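Local coordinates for protein endo-1,3-beta-glucanase (Streptomyces sioyaensis, PDB 3DGT) that probably hydrolyses internal beta-1,3-glycosidic bonds of 1,3-beta-glucans, this chain being the family 16 catalytic domain of a larger, probably secreted protein, at residues S24-T27 with A28-Q31; G43-G46 with T47-E51; T87-T90 with D91-P94. One frame throughout, in Å; residues are numbered along the deposited sequence.

Contact 1 (S24-T27 with A28-Q31)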
ATOM      1  N   SER A  24       2.150 -14.191  15.354  1.00 16.07           N
ATOM      2  CA  SER A  24       1.350 -14.017  14.169  1.00 16.38           C
ATOM      3  C   SER A  24       0.467 -12.768  14.223  1.00 16.57           C
ATOM      4  O   SER A  24       0.098 -12.307  15.298  1.00 17.07           O
ATOM      5  CB  SER A  24       0.519 -15.285  13.909  1.00 16.86           C
ATOM      6  OG  SER A  24      -0.483 -15.492  14.906  1.00 16.49           O
ATOM      7  N   VAL A  25       0.132 -12.239  13.046  1.00 15.78           N
ATOM      8  CA  VAL A  25      -0.752 -11.074  12.898  1.00 15.89           C
ATOM      9  C   VAL A  25      -2.204 -11.389  13.327  1.00 15.42           C
ATOM     10  O   VAL A  25      -2.624 -12.547  13.308  1.00 15.40           O
ATOM     11  CB  VAL A  25      -0.675 -10.536  11.435  1.00 16.95           C
ATOM     12  CG1 VAL A  25      -1.417 -11.446  10.447  1.00 16.99           C
ATOM     13  CG2 VAL A  25      -1.166  -9.119  11.330  1.00 18.02           C
ATOM     14  N   ASN A  26      -2.951 -10.358  13.732  1.00 14.42           N
ATOM     15  CA  ASN A  26      -4.356 -10.513  14.128  1.00 14.30           C
ATOM     16  C   ASN A  26      -5.238 -10.748  12.915  1.00 13.67           C
ATOM     17  O   ASN A  26      -5.570  -9.813  12.176  1.00 13.84           O
ATOM     18  CB  ASN A  26      -4.843  -9.276  14.901  1.00 14.79           C
ATOM     19  CG  ASN A  26      -6.236  -9.459  15.517  1.00 16.83           C
ATOM     20  OD1 ASN A  26      -6.930 -10.449  15.269  1.00 18.73           O
ATOM     21  ND2 ASN A  26      -6.639  -8.495  16.336  1.00 19.15           N
ATOM     22  N   THR A  27      -5.635 -12.001  12.728  1.00 13.24           N
ATOM     23  CA  THR A  27      -6.440 -12.379  11.569  1.00 13.54           C
ATOM     24  C   THR A  27      -7.924 -12.006  11.708  1.00 13.65           C
ATOM     25  O   THR A  27      -8.701 -12.209  10.767  1.00 13.73           O
ATOM     26  CB  THR A  27      -6.276 -13.868  11.210  1.00 13.82           C
ATOM     27  OG1 THR A  27      -6.391 -14.663  12.393  1.00 14.63           O
ATOM     28  CG2 THR A  27      -4.907 -14.119  10.572  1.00 13.98           C
ATOM     29  N   ALA A  28      -8.328 -11.425  12.838  1.00 13.38           N
ATOM     30  CA  ALA A  28      -9.638 -10.770  12.859  1.00 13.46           C
ATOM     31  C   ALA A  28      -9.603  -9.527  11.965  1.00 13.20           C
ATOM     32  O   ALA A  28     -10.636  -9.126  11.425  1.00 14.02           O
ATOM     33  CB  ALA A  28     -10.058 -10.396  14.264  1.00 13.33           C
ATOM     34  N   ASN A  29      -8.410  -8.941  11.809  1.00 12.99           N
ATOM     35  CA  ASN A  29      -8.233  -7.716  11.031  1.00 13.03           C
ATOM     36  C   ASN A  29      -7.656  -7.938   9.647  1.00 12.31           C
ATOM     37  O   ASN A  29      -7.879  -7.124   8.755  1.00 13.21           O
ATOM     38  CB  ASN A  29      -7.292  -6.761  11.763  1.00 12.88           C
ATOM     39  CG  ASN A  29      -7.904  -6.152  12.998  1.00 13.51           C
ATOM     40  OD1 ASN A  29      -9.123  -6.101  13.158  1.00 13.06           O
ATOM     41  ND2 ASN A  29      -7.048  -5.662  13.876  1.00 13.53           N
ATOM     42  N   TRP A  30      -6.887  -9.017   9.479  1.00 12.15           N
ATOM     43  CA  TRP A  30      -6.095  -9.238   8.266  1.00 11.71           C
ATOM     44  C   TRP A  30      -6.293 -10.624   7.692  1.00 11.78           C
ATOM     45  O   TRP A  30      -6.427 -11.598   8.429  1.00 12.61           O
ATOM     46  CB  TRP A  30      -4.604  -9.038   8.565  1.00 11.58           C
ATOM     47  CG  TRP A  30      -4.311  -7.671   9.067  1.00 11.14           C
ATOM     48  CD1 TRP A  30      -4.213  -7.288  10.368  1.00 11.59           C
ATOM     49  CD2 TRP A  30      -4.117  -6.493   8.281  1.00 11.32           C
ATOM     50  NE1 TRP A  30      -3.974  -5.935  10.449  1.00 12.27           N
ATOM     51  CE2 TRP A  30      -3.906  -5.422   9.180  1.00 10.94           C
ATOM     52  CE3 TRP A  30      -4.096  -6.234   6.906  1.00 11.60           C
ATOM     53  CZ2 TRP A  30      -3.668  -4.112   8.740  1.00 11.84           C
ATOM     54  CZ3 TRP A  30      -3.860  -4.925   6.468  1.00 11.81           C
ATOM     55  CH2 TRP A  30      -3.653  -3.886   7.383  1.00 11.66           C
ATOM     56  N   GLN A  31      -6.297 -10.691   6.369  1.00 12.42           N
ATOM     57  CA  GLN A  31      -6.229 -11.963   5.659  1.00 12.54           C
ATOM     58  C   GLN A  31      -4.976 -12.049   4.803  1.00 12.70           C
ATOM     59  O   GLN A  31      -4.480 -11.039   4.306  1.00 12.93           O
ATOM     60  CB  GLN A  31      -7.488 -12.224   4.832  1.00 12.98           C
ATOM     61  CG  GLN A  31      -7.915 -11.102   3.910  1.00 14.87           C
ATOM     62  CD  GLN A  31      -9.327 -11.321   3.411  1.00 16.66           C
ATOM     63  OE1 GLN A  31     -10.281 -11.384   4.197  1.00 19.34           O
ATOM     64  NE2 GLN A  31      -9.466 -11.472   2.109  1.00 16.70           N
TER
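Asn26 carries its amide away from its own N-H (chi1 -172°), and a chi2 of -8° then turns OD1 onto the backbone of Ala28. There Asn26 OD1 accepts Ala28 N at 3.0 Å, an oxygen-to-amide bond spanning two residues that defines an Asx turn. The donor stands above the plane of the amide carbonyl, so no in-plane lone pair is used. CB of Ala28 lies against the same oxygen.

The turn leads into strand 30-32 of the beta-sandwich expected of glycosyl hydrolase family 16. A second turn is superposed on it: Asn26 O accepts Asn29 N at 3.0 Å, a beta turn with Thr27 and Ala28 at its corners. The same O also receives a weak bond from Trp30 N. One carbonyl thus gathers two amides, and Asn26 O lies near the plane of the indole, at its edge, 3.4 Å from Trp30 CD1.

Beside the turn, the side chains of Val25 and Trp30 meet roughly at right angles. CG2 is the branch of Val25 that touches, coming obliquely to the ring. The indole is anchored further by a hydrogen bond from NE1 to Asp15, which also receives ND2 of Asn29, while Phe17 and Phe13 pack around it. Asp15, the residue before the magnesium ligand Asp16, thereby ties both side chains to strand 9-15.

Across the start of the strand, Thr27 CA makes a CH···O contact with Trp30 O at 3.2 Å, with 139° at the hydrogen.

Contact 2 (G43-G46 with T47-E51)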
ATOM      1  N   GLY A  43      -1.763 -13.731 -13.309  1.00 13.31           N
ATOM      2  CA  GLY A  43      -0.505 -14.376 -12.968  1.00 12.78           C
ATOM      3  C   GLY A  43       0.494 -13.414 -12.356  1.00 12.82           C
ATOM      4  O   GLY A  43       0.550 -12.236 -12.710  1.00 12.39           O
ATOM      5  N   ASN A  44       1.285 -13.931 -11.426  1.00 12.60           N
ATOM      6  CA  ASN A  44       2.340 -13.157 -10.765  1.00 12.69           C
ATOM      7  C   ASN A  44       1.884 -11.790 -10.270  1.00 12.58           C
ATOM      8  O   ASN A  44       2.562 -10.774 -10.451  1.00 12.25           O
ATOM      9  CB  ASN A  44       3.587 -13.110 -11.645  1.00 13.00           C
ATOM     10  CG  ASN A  44       4.129 -14.493 -11.903  1.00 15.15           C
ATOM     11  OD1 ASN A  44       4.702 -15.126 -11.009  1.00 20.95           O
ATOM     12  ND2 ASN A  44       3.873 -15.011 -13.087  1.00 10.79           N
ATOM     13  N   TRP A  45       0.716 -11.803  -9.631  1.00 11.97           N
ATOM     14  CA  TRP A  45       0.132 -10.614  -8.992  1.00 11.88           C
ATOM     15  C   TRP A  45      -0.038  -9.451  -9.959  1.00 12.04           C
ATOM     16  O   TRP A  45      -0.127  -8.289  -9.557  1.00 12.09           O
ATOM     17  CB  TRP A  45       0.934 -10.211  -7.743  1.00 11.99           C
ATOM     18  CG  TRP A  45       0.912 -11.310  -6.712  1.00 11.55           C
ATOM     19  CD1 TRP A  45       1.934 -12.155  -6.391  1.00 12.12           C
ATOM     20  CD2 TRP A  45      -0.208 -11.697  -5.904  1.00 12.20           C
ATOM     21  NE1 TRP A  45       1.522 -13.050  -5.430  1.00 11.38           N
ATOM     22  CE2 TRP A  45       0.211 -12.795  -5.114  1.00 10.67           C
ATOM     23  CE3 TRP A  45      -1.523 -11.225  -5.774  1.00 12.55           C
ATOM     24  CZ2 TRP A  45      -0.631 -13.412  -4.184  1.00 11.62           C
ATOM     25  CZ3 TRP A  45      -2.370 -11.852  -4.867  1.00 11.70           C
ATOM     26  CH2 TRP A  45      -1.917 -12.946  -4.086  1.00 11.39           C
ATOM     27  N   GLY A  46      -0.090  -9.781 -11.248  1.00 11.85           N
ATOM     28  CA  GLY A  46      -0.285  -8.793 -12.302  1.00 12.11           C
ATOM     29  C   GLY A  46       0.897  -7.919 -12.655  1.00 12.43           C
ATOM     30  O   GLY A  46       0.769  -7.039 -13.509  1.00 12.85           O
ATOM     31  N   THR A  47       2.053  -8.148 -12.029  1.00 12.25           N
ATOM     32  CA  THR A  47       3.190  -7.226 -12.161  1.00 12.65           C
ATOM     33  C   THR A  47       4.470  -7.867 -12.686  1.00 12.92           C
ATOM     34  O   THR A  47       5.465  -7.176 -12.893  1.00 13.40           O
ATOM     35  CB  THR A  47       3.595  -6.653 -10.803  1.00 12.40           C
ATOM     36  OG1 THR A  47       4.072  -7.729  -9.989  1.00 13.18           O
ATOM     37  CG2 THR A  47       2.438  -5.967 -10.110  1.00 12.31           C
ATOM     38  N   GLY A  48       4.465  -9.190 -12.825  1.00 12.62           N
ATOM     39  CA  GLY A  48       5.689  -9.924 -13.161  1.00 12.71           C
ATOM     40  C   GLY A  48       6.617 -10.170 -11.983  1.00 12.61           C
ATOM     41  O   GLY A  48       7.711 -10.726 -12.161  1.00 13.29           O
ATOM     42  N   GLU A  49       6.202  -9.772 -10.780  1.00 12.43           N
ATOM     43  CA  GLU A  49       7.015 -10.016  -9.591  1.00 12.34           C
ATOM     44  C   GLU A  49       7.249 -11.512  -9.390  1.00 12.01           C
ATOM     45  O   GLU A  49       6.430 -12.348  -9.804  1.00 12.63           O
ATOM     46  CB  GLU A  49       6.384  -9.393  -8.347  1.00 12.34           C
ATOM     47  CG  GLU A  49       5.044  -9.978  -7.935  1.00 11.78           C
ATOM     48  CD  GLU A  49       4.295  -9.057  -7.000  1.00 11.85           C
ATOM     49  OE1 GLU A  49       3.933  -7.952  -7.435  1.00 12.51           O
ATOM     50  OE2 GLU A  49       4.067  -9.433  -5.824  1.00 11.35           O
ATOM     51  N   VAL A  50       8.375 -11.845  -8.762  1.00 12.20           N
ATOM     52  CA  VAL A  50       8.863 -13.231  -8.785  1.00 11.99           C
ATOM     53  C   VAL A  50       8.676 -14.047  -7.499  1.00 12.15           C
ATOM     54  O   VAL A  50       8.934 -15.247  -7.481  1.00 13.14           O
ATOM     55  CB  VAL A  50      10.347 -13.312  -9.218  1.00 11.81           C
ATOM     56  CG1 VAL A  50      10.550 -12.659 -10.593  1.00 12.50           C
ATOM     57  CG2 VAL A  50      11.260 -12.679  -8.169  1.00 12.75           C
ATOM     58  N   GLU A  51       8.229 -13.410  -6.426  1.00 11.66           N
ATOM     59  CA  GLU A  51       8.091 -14.115  -5.161  1.00 11.95           C
ATOM     60  C   GLU A  51       6.797 -14.907  -5.111  1.00 12.30           C
ATOM     61  O   GLU A  51       5.845 -14.622  -5.851  1.00 13.08           O
ATOM     62  CB  GLU A  51       8.127 -13.125  -3.986  1.00 11.97           C
ATOM     63  CG  GLU A  51       6.766 -12.497  -3.631  1.00 10.98           C
ATOM     64  CD  GLU A  51       6.218 -11.563  -4.695  1.00 11.66           C
ATOM     65  OE1 GLU A  51       7.018 -10.888  -5.382  1.00 10.92           O
ATOM     66  OE2 GLU A  51       4.970 -11.490  -4.822  1.00 12.87           O
TER
HETATM   67  O   HOH W   1       2.363 -10.671 -14.129  1.00 12.94           O
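This is a local contact round tight turns in the long loop between strands 30-32 and 52-53, where Asn44 and Trp45 meet Thr47, Glu49 and Glu51. The backbone evidence is a run of positive phi at Asn44, Trp45 and Gly46, which curls the chain in a left-handed sense. Gly46 N bonds back to Gly43 O, and Thr47 N then reaches Asn44 O at 3.1 Å and an almost straight 172°, closing a type I' beta turn over Trp45 and Gly46. Gly48 N adds a weak bond to the same oxygen. A water joins the two ends, donating to Gly43 O at 2.8 Å and weakly accepting from Gly48 N.

Thr47 continues the chain with an ST turn: OG1, set between its own N and carbonyl carbon (chi1 65°), accepts the N-H of Glu49 at 3.1 Å. Thr47 OG1 also donates to Glu49 OE1 at 2.6 Å, using the anti lone pair of that oxygen, so one residue is gripped at main chain and carboxylate together. The methyl CG2 turns instead to Trp45 O. An alanine here would remove both bonds of the hydroxyl, is likely to leave the Glu49 amide without this acceptor, and would probably leave the carboxylate less firmly oriented.

Held in this way, the Glu49 side chain crosses Trp45 at a slant, its CD 3.6 Å from Trp45 CB and its carboxylate plane 44° from the indole. Glu51 brings OE2 to Trp45 CD1 at 3.5 Å, while its OE1 is bonded to the backbone of Met244. The indole NE1 donates to Gly35 O, and Tyr38 meets the indole edge-to-face.

Contact 3 (T87-T90 with D91-P94)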
ATOM      1  N   THR A  87      -6.852  -6.114   4.662  1.00 11.50           N
ATOM      2  CA  THR A  87      -7.855  -6.032   5.716  1.00 11.61           C
ATOM      3  C   THR A  87      -9.007  -6.974   5.398  1.00 12.25           C
ATOM      4  O   THR A  87      -9.416  -7.128   4.238  1.00 12.49           O
ATOM      5  CB  THR A  87      -8.382  -4.596   5.932  1.00 11.21           C
ATOM      6  OG1 THR A  87      -8.815  -4.038   4.683  1.00 11.30           O
ATOM      7  CG2 THR A  87      -7.295  -3.717   6.554  1.00 11.71           C
ATOM      8  N   THR A  88      -9.522  -7.625   6.433  1.00 12.87           N
ATOM      9  CA  THR A  88     -10.766  -8.370   6.294  1.00 13.66           C
ATOM     10  C   THR A  88     -11.881  -7.411   5.874  1.00 13.02           C
ATOM     11  O   THR A  88     -12.738  -7.770   5.067  1.00 13.63           O
ATOM     12  CB  THR A  88     -11.137  -9.060   7.603  1.00 14.29           C
ATOM     13  OG1 THR A  88     -11.051  -8.116   8.665  1.00 17.40           O
ATOM     14  CG2 THR A  88     -10.159 -10.183   7.902  1.00 14.98           C
ATOM     15  N   ARG A  89     -11.853  -6.194   6.423  1.00 12.64           N
ATOM     16  CA  ARG A  89     -12.837  -5.168   6.094  1.00 12.46           C
ATOM     17  C   ARG A  89     -12.627  -4.578   4.701  1.00 12.62           C
ATOM     18  O   ARG A  89     -11.501  -4.344   4.256  1.00 12.85           O
ATOM     19  CB  ARG A  89     -12.793  -4.076   7.153  1.00 12.42           C
ATOM     20  CG  ARG A  89     -13.355  -4.504   8.494  1.00 11.71           C
ATOM     21  CD  ARG A  89     -13.204  -3.412   9.535  1.00 12.75           C
ATOM     22  NE  ARG A  89     -14.047  -2.258   9.225  1.00 12.38           N
ATOM     23  CZ  ARG A  89     -14.079  -1.148   9.959  1.00 13.06           C
ATOM     24  NH1 ARG A  89     -13.319  -1.033  11.052  1.00 13.32           N
ATOM     25  NH2 ARG A  89     -14.885  -0.155   9.606  1.00 13.06           N
ATOM     26  N   THR A  90     -13.748  -4.322   4.035  1.00 12.58           N
ATOM     27  CA  THR A  90     -13.773  -3.731   2.706  1.00 13.02           C
ATOM     28  C   THR A  90     -14.638  -2.477   2.677  1.00 13.13           C
ATOM     29  O   THR A  90     -14.922  -1.957   1.603  1.00 13.90           O
ATOM     30  CB  THR A  90     -14.354  -4.701   1.656  1.00 12.93           C
ATOM     31  OG1 THR A  90     -15.698  -5.060   2.015  1.00 15.18           O
ATOM     32  CG2 THR A  90     -13.515  -5.953   1.547  1.00 13.46           C
ATOM     33  N   ASP A  91     -15.030  -1.987   3.847  1.00 12.85           N
ATOM     34  CA  ASP A  91     -16.110  -0.992   3.931  1.00 13.11           C
ATOM     35  C   ASP A  91     -15.664   0.468   3.971  1.00 13.46           C
ATOM     36  O   ASP A  91     -16.507   1.357   3.925  1.00 14.61           O
ATOM     37  CB  ASP A  91     -16.998  -1.282   5.141  1.00 13.69           C
ATOM     38  CG  ASP A  91     -16.227  -1.279   6.436  1.00 13.72           C
ATOM     39  OD1 ASP A  91     -15.656  -2.339   6.775  1.00 13.64           O
ATOM     40  OD2 ASP A  91     -16.197  -0.227   7.119  1.00 16.00           O
ATOM     41  N   PHE A  92     -14.355   0.713   4.065  1.00 12.80           N
ATOM     42  CA  PHE A  92     -13.816   2.062   4.277  1.00 12.64           C
ATOM     43  C   PHE A  92     -14.215   3.030   3.171  1.00 12.67           C
ATOM     44  O   PHE A  92     -13.822   2.858   2.023  1.00 12.56           O
ATOM     45  CB  PHE A  92     -12.291   2.020   4.389  1.00 12.09           C
ATOM     46  CG  PHE A  92     -11.774   1.045   5.431  1.00 12.08           C
ATOM     47  CD1 PHE A  92     -12.228   1.093   6.742  1.00 12.23           C
ATOM     48  CD2 PHE A  92     -10.820   0.089   5.094  1.00 12.57           C
ATOM     49  CE1 PHE A  92     -11.742   0.201   7.704  1.00 12.76           C
ATOM     50  CE2 PHE A  92     -10.326  -0.810   6.048  1.00 13.59           C
ATOM     51  CZ  PHE A  92     -10.795  -0.757   7.349  1.00 13.31           C
ATOM     52  N   GLN A  93     -15.003   4.037   3.548  1.00 12.66           N
ATOM     53  CA  GLN A  93     -15.545   5.051   2.644  1.00 13.55           C
ATOM     54  C   GLN A  93     -16.235   6.104   3.496  1.00 13.89           C
ATOM     55  O   GLN A  93     -17.137   5.768   4.266  1.00 14.91           O
ATOM     56  CB  GLN A  93     -16.574   4.433   1.685  1.00 13.43           C
ATOM     57  CG  GLN A  93     -17.224   5.444   0.730  1.00 13.39           C
ATOM     58  CD  GLN A  93     -18.367   4.865  -0.079  1.00 14.02           C
ATOM     59  OE1 GLN A  93     -18.845   3.769   0.195  1.00 16.23           O
ATOM     60  NE2 GLN A  93     -18.820   5.616  -1.069  1.00 14.17           N
ATOM     61  N   PRO A  94     -15.844   7.381   3.346  1.00 14.21           N
ATOM     62  CA  PRO A  94     -16.531   8.415   4.109  1.00 14.30           C
ATOM     63  C   PRO A  94     -17.895   8.678   3.500  1.00 14.22           C
ATOM     64  O   PRO A  94     -18.071   8.479   2.301  1.00 14.00           O
ATOM     65  CB  PRO A  94     -15.649   9.644   3.910  1.00 14.81           C
ATOM     66  CG  PRO A  94     -14.981   9.437   2.593  1.00 14.76           C
ATOM     67  CD  PRO A  94     -14.810   7.933   2.456  1.00 14.29           C
TER
HETATM   68  O   HOH W   2     -16.067  -4.767   5.628  1.00 14.89           O
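Arg89 and Asp91 form a two-bonded salt bridge whose shape follows from their torsions. The arginine chain leaves its backbone with CG anti to the carbonyl carbon, runs extended through chi2, and folds at chi3, which brings NE and NH2 to face the aspartate. Asp91 answers by placing CG between its own N and carbonyl carbon (chi1 58°), tucking the carboxylate back over the preceding residues. Arg89 NE then donates to Asp91 OD1 at 2.9 Å and Arg89 NH2 to Asp91 OD2 at 2.8 Å, a side-on grip that uses the syn lone pair of each oxygen. The planes of the two groups differ by 9°, and both bonds are nearly straight.

The pair sits in the connection that leaves strand 80-87 on the way to strand 99-107 of the family 16 beta-sandwich. It is braced there by NH1 of Arg89, bonded to Val12 O on strand 9-15. A water adds a further link, donating to Asp91 OD1 and accepting from Thr90 N at 2.8 Å.

Phe92 covers one face of the guanidinium: CE1 stands over its centre, 3.5 Å from Arg89 CZ, with the ring tilted 49° to the guanidinium plane rather than stacked on it. CZ of the same ring meets Arg89 CB. On another side of the phenyl, Thr87 OG1 comes near the ring plane at the CE2 edge. Thr87 OG1 donates to Arg89 O at 2.7 Å in the carbonyl plane, and it also accepts from Val238 N of strand 236-244.

Contacts 1, 2 and 3 follow one another along the chain without overlap. Strand 80-87 relates them: it pairs antiparallel with strand 30-32, which contact 1 enters, and parallel with strand 52-53, which follows contact 2, and contact 3 begins at its last residue. Contacts 1 and 3 have centres 15 Å apart and touch, Asn29 O lying 2.9 Å from Thr88 N and Ala28 O 3.0 Å from Thr88 OG1, both probable hydrogen bonds. Contact 2 lies apart, its centre 24 and 25 Å from the other two. Contacts 1 and 3 thus join neighbouring strand ends, with the Trp30 side chain of contact 1 about 10 Å from the magnesium ion, while 43-51 shapes a separate loop.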